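PDB 2QZU: putative sulfatase yidJ from Bacteroides fragilis, which probably acts as a metal-dependent sulfatase that hydrolyses sulfate esters, perhaps of aryl substrates. Local coordinates for residues A[248-251]-A[252-255]; A[326-330]-A[331-335]. All blocks are in the same frame, centred on the assembly; numbering follows the deposited sequence.

Contact 1: residues A[248-251]-A[252-255]; sequences DLDV and EALC
The flat group here is the Asp250 carboxylate, and Ala253 meets it twice. The Ala253 N-H approaches OD1 from above the carboxylate plane, 39° out of it, while the Ala253 methyl packs against the same group, with Ala253 CB 3.5 Å from Asp250 CG. The bond from Ala253 N to Asp250 OD1 is 2.9 Å long and moderately straight, at 148°. A chi1 of -170° sets Asp250 CG opposite its own backbone N and beside the carbonyl carbon, which brings OD1 to the N-H of Ala253: an N-cap. Ala253 N also makes a weak bond with Asp250 O.

One residue on, Leu254 N bonds to Val251 O at 2.9 Å, an i to i+3 link that suits such a short, weakly bonded helix. On the apolar side, Leu249 CD2 meets Leu254 CD1 at 3.9 Å, the two side chains crossing at about a right angle; both also touch Pro50. Val251 leans on Ile276 and Arg277 of helix 267-299.

Chemically, a carboxylate accepting from an N-H at a helix start would probably be stabilised as the anion. Glu252 is probably also negative, but its carboxylate is engaged by Arg273 in a salt bridge.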
loop_
_atom_site.group_PDB
_atom_site.type_symbol
_atom_site.label_atom_id
_atom_site.label_comp_id
_atom_site.label_asym_id
_atom_site.label_seq_id
_atom_site.Cartn_x
_atom_site.Cartn_y
_atom_site.Cartn_z
ATOM N N ASP A 248 7.085 -21.662 0.965
ATOM C CA ASP A 248 7.655 -22.496 2.022
ATOM C C ASP A 248 9.022 -22.012 2.496
ATOM O O ASP A 248 9.702 -22.708 3.251
ATOM C CB ASP A 248 7.775 -23.950 1.551
ATOM C CG ASP A 248 6.445 -24.535 1.112
ATOM O OD1 ASP A 248 5.466 -24.443 1.883
ATOM O OD2 ASP A 248 6.382 -25.095 -0.003
ATOM N N LEU A 249 9.421 -20.825 2.049
ATOM C CA LEU A 249 10.711 -20.259 2.436
ATOM C C LEU A 249 10.805 -20.090 3.952
ATOM O O LEU A 249 9.884 -19.577 4.584
ATOM C CB LEU A 249 10.909 -18.897 1.756
ATOM C CG LEU A 249 12.217 -18.157 2.049
ATOM C CD1 LEU A 249 13.386 -18.933 1.469
ATOM C CD2 LEU A 249 12.160 -16.759 1.451
ATOM N N ASP A 250 11.920 -20.530 4.530
ATOM C CA ASP A 250 12.140 -20.413 5.971
ATOM C C ASP A 250 12.794 -19.056 6.220
ATOM O O ASP A 250 14.018 -18.933 6.186
ATOM C CB ASP A 250 13.070 -21.529 6.458
ATOM C CG ASP A 250 13.140 -21.617 7.974
ATOM O OD1 ASP A 250 13.308 -20.572 8.635
ATOM O OD2 ASP A 250 13.038 -22.741 8.508
ATOM N N VAL A 251 11.973 -18.042 6.468
ATOM C CA VAL A 251 12.474 -16.691 6.693
ATOM C C VAL A 251 13.402 -16.558 7.902
ATOM O O VAL A 251 14.438 -15.892 7.829
ATOM C CB VAL A 251 11.297 -15.697 6.836
ATOM C CG1 VAL A 251 11.820 -14.297 7.071
ATOM C CG2 VAL A 251 10.443 -15.731 5.576
ATOM N N GLU A 252 13.048 -17.195 9.011
ATOM C CA GLU A 252 13.877 -17.106 10.206
ATOM C C GLU A 252 15.290 -17.626 9.935
ATOM O O GLU A 252 16.274 -17.088 10.445
ATOM C CB GLU A 252 13.231 -17.886 11.352
ATOM C CG GLU A 252 13.709 -17.459 12.730
ATOM C CD GLU A 252 13.549 -15.965 12.974
ATOM O OE1 GLU A 252 12.442 -15.431 12.755
ATOM O OE2 GLU A 252 14.533 -15.324 13.397
ATOM N N ALA A 253 15.388 -18.663 9.111
ATOM C CA ALA A 253 16.682 -19.244 8.770
ATOM C C ALA A 253 17.564 -18.229 8.042
ATOM O O ALA A 253 18.789 -18.264 8.151
ATOM C CB ALA A 253 16.482 -20.478 7.900
ATOM N N LEU A 254 16.929 -17.328 7.301
ATOM C CA LEU A 254 17.647 -16.306 6.546
ATOM C C LEU A 254 18.394 -15.329 7.446
ATOM O O LEU A 254 19.419 -14.774 7.052
ATOM C CB LEU A 254 16.669 -15.518 5.667
ATOM C CG LEU A 254 15.918 -16.279 4.572
ATOM C CD1 LEU A 254 14.875 -15.374 3.943
ATOM C CD2 LEU A 254 16.904 -16.771 3.527
ATOM N N CYS A 255 17.879 -15.126 8.655
ATOM C CA CYS A 255 18.477 -14.191 9.600
ATOM C C CYS A 255 19.643 -14.781 10.387
ATOM O O CYS A 255 20.287 -14.086 11.175
ATOM C CB CYS A 255 17.403 -13.684 10.566
ATOM S SG CYS A 255 15.952 -12.970 9.750
#

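Contact 2: residues A[326-330]-A[331-335]; sequences KDIFY and EESMR
Tyr330 and Glu332 run side by side and point the same way, the phenol ring and the carboxylate lying only 12° from parallel. The carboxylate lies against the root of the tyrosine side chain, with Glu332 OE1 3.4 Å from Tyr330 CB and Glu332 OE2 4.0 Å from Tyr330 CG. Glu332 reaches back in this way because its CG is wedged between backbone N and carbonyl carbon (chi1 66°) and its chain bends again at chi2. OE2 is buried there without a polar partner in the model, so the carboxylate may pay some cost in desolvation.

On the tyrosine ring itself, Phe329 CE2 stands over the centre of one face, 3.9 Å above the plane, and Ile328 CD1 in turn lies on a face of the Phe329 ring, toward its rim. Ser333 points back at the incoming loop: its OG donates to Ile328 O at 2.9 Å, and its CB packs on Ile328 CG2. Met334, present as selenomethionine, brings SE to 3.3 Å from Phe329 O. Tyr330, the N-cap residue, has its carbonyl oxygen gripped by two donors, Met334 N at 3.0 Å and nearly straight (162°), and Ser333 N at 2.9 Å from above the carbonyl plane.

This turn lies in the connection between strand 306-311 and strand 338-341 of the large mixed sheet, and its side chains reach across to the four-stranded antiparallel sheet. Phe329 packs on Ile436 and Phe438 of strand 431-439, Met334 on Tyr401 of strand 399-404, and Glu331 forms a salt bridge with Arg417, at the end of strand 412-417.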
loop_
_atom_site.group_PDB
_atom_site.type_symbol
_atom_site.label_atom_id
_atom_site.label_comp_id
_atom_site.label_asym_id
_atom_site.label_seq_id
_atom_site.Cartn_x
_atom_site.Cartn_y
_atom_site.Cartn_z
ATOM N N LYS A 326 17.357 2.751 1.376
ATOM C CA LYS A 326 18.778 2.755 1.048
ATOM C C LYS A 326 19.291 4.197 1.336
ATOM O O LYS A 326 18.892 4.839 2.317
ATOM C CB LYS A 326 19.101 2.371 -0.378
ATOM C CG LYS A 326 18.619 3.348 -1.416
ATOM C CD LYS A 326 17.240 3.877 -1.103
ATOM C CE LYS A 326 16.161 2.935 -1.581
ATOM N NZ LYS A 326 15.181 3.637 -2.465
ATOM N N ASP A 327 20.163 4.697 0.467
ATOM C CA ASP A 327 20.750 6.024 0.612
ATOM C C ASP A 327 21.705 6.030 1.821
ATOM O O ASP A 327 21.706 6.969 2.617
ATOM C CB ASP A 327 19.666 7.091 0.816
ATOM C CG ASP A 327 20.184 8.500 0.501
ATOM O OD1 ASP A 327 21.381 8.630 0.227
ATOM O OD2 ASP A 327 19.405 9.474 0.516
ATOM N N ILE A 328 22.519 4.984 1.934
ATOM C CA ILE A 328 23.459 4.861 3.041
ATOM C C ILE A 328 24.659 3.997 2.650
ATOM O O ILE A 328 24.589 3.208 1.708
ATOM C CB ILE A 328 22.748 4.272 4.282
ATOM C CG1 ILE A 328 23.655 4.373 5.505
ATOM C CG2 ILE A 328 22.349 2.828 4.020
ATOM C CD1 ILE A 328 23.869 5.791 5.992
ATOM N N PHE A 329 25.750 4.139 3.388
ATOM C CA PHE A 329 26.987 3.431 3.088
ATOM C C PHE A 329 27.071 1.936 3.374
ATOM O O PHE A 329 28.031 1.287 2.958
ATOM C CB PHE A 329 28.149 4.140 3.782
ATOM C CG PHE A 329 27.859 4.506 5.203
ATOM C CD1 PHE A 329 27.629 5.832 5.557
ATOM C CD2 PHE A 329 27.762 3.520 6.180
ATOM C CE1 PHE A 329 27.308 6.172 6.871
ATOM C CE2 PHE A 329 27.441 3.847 7.495
ATOM C CZ PHE A 329 27.212 5.175 7.840
ATOM N N TYR A 330 26.089 1.383 4.077
ATOM C CA TYR A 330 26.108 -0.045 4.385
ATOM C C TYR A 330 26.133 -0.914 3.126
ATOM O O TYR A 330 25.540 -0.564 2.101
ATOM C CB TYR A 330 24.898 -0.412 5.252
ATOM C CG TYR A 330 24.980 0.134 6.662
ATOM C CD1 TYR A 330 26.035 -0.228 7.506
ATOM C CD2 TYR A 330 24.008 1.000 7.155
ATOM C CE1 TYR A 330 26.118 0.262 8.810
ATOM C CE2 TYR A 330 24.077 1.496 8.459
ATOM C CZ TYR A 330 25.139 1.122 9.280
ATOM O OH TYR A 330 25.223 1.613 10.565
ATOM N N GLU A 331 26.823 -2.049 3.218
ATOM C CA GLU A 331 26.944 -2.980 2.101
ATOM C C GLU A 331 25.625 -3.375 1.426
ATOM O O GLU A 331 25.558 -3.428 0.202
ATOM C CB GLU A 331 27.657 -4.258 2.553
ATOM C CG GLU A 331 29.144 -4.107 2.808
ATOM C CD GLU A 331 29.907 -3.729 1.560
ATOM O OE1 GLU A 331 30.213 -2.532 1.390
ATOM O OE2 GLU A 331 30.191 -4.634 0.745
ATOM N N GLU A 332 24.585 -3.661 2.211
ATOM C CA GLU A 332 23.309 -4.077 1.623
ATOM C C GLU A 332 22.696 -2.984 0.747
ATOM O O GLU A 332 21.848 -3.255 -0.103
ATOM C CB GLU A 332 22.307 -4.489 2.709
ATOM C CG GLU A 332 21.863 -3.354 3.615
ATOM C CD GLU A 332 22.737 -3.198 4.845
ATOM O OE1 GLU A 332 23.900 -3.652 4.826
ATOM O OE2 GLU A 332 22.258 -2.608 5.836
ATOM N N SER A 333 23.141 -1.752 0.966
ATOM C CA SER A 333 22.676 -0.596 0.211
ATOM C C SER A 333 23.563 -0.320 -1.012
ATOM O O SER A 333 23.064 -0.076 -2.116
ATOM C CB SER A 333 22.653 0.632 1.133
ATOM O OG SER A 333 22.417 1.827 0.411
HETATM N N MSE A 334 24.876 -0.368 -0.814
HETATM C CA MSE A 334 25.832 -0.104 -1.890
HETATM C C MSE A 334 26.043 -1.240 -2.899
HETATM O O MSE A 334 26.214 -0.982 -4.088
HETATM C CB MSE A 334 27.202 0.278 -1.305
HETATM C CG MSE A 334 27.236 1.588 -0.518
HETATM SE SE MSE A 334 29.068 2.086 -0.027
HETATM C CE MSE A 334 29.667 2.656 -1.777
ATOM N N ARG A 335 26.042 -2.487 -2.434
ATOM C CA ARG A 335 26.274 -3.623 -3.326
ATOM C C ARG A 335 25.163 -3.862 -4.344
ATOM O O ARG A 335 23.984 -3.958 -3.996
ATOM C CB ARG A 335 26.529 -4.890 -2.503
ATOM C CG ARG A 335 27.937 -4.963 -1.926
ATOM C CD ARG A 335 28.900 -5.610 -2.915
ATOM N NE ARG A 335 28.480 -6.979 -3.190
ATOM C CZ ARG A 335 28.008 -7.415 -4.354
ATOM N NH1 ARG A 335 27.641 -8.682 -4.479
ATOM N NH2 ARG A 335 27.925 -6.599 -5.398
#

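The two contacts illustrate one principle, a chain entering a single short helical turn, met by different means. In contact 1 the carboxylate of the N-cap residue itself takes a helix N-H; in contact 2 the side chain of Glu446, distant in sequence, takes that of Glu331, while Ser333 ties the turn back to the loop. Their centres are about 22 Å apart and their nearest atoms about 12 Å. Contact 1 is peripheral, its centre about 27 Å from the centre of the chain, against about 12 Å for contact 2. Contact 2 can be tied to the probable active site: Asp327 touches Val75, next to Ser76, the predicted site of 3-oxoalanine formation, unmodified in this structure.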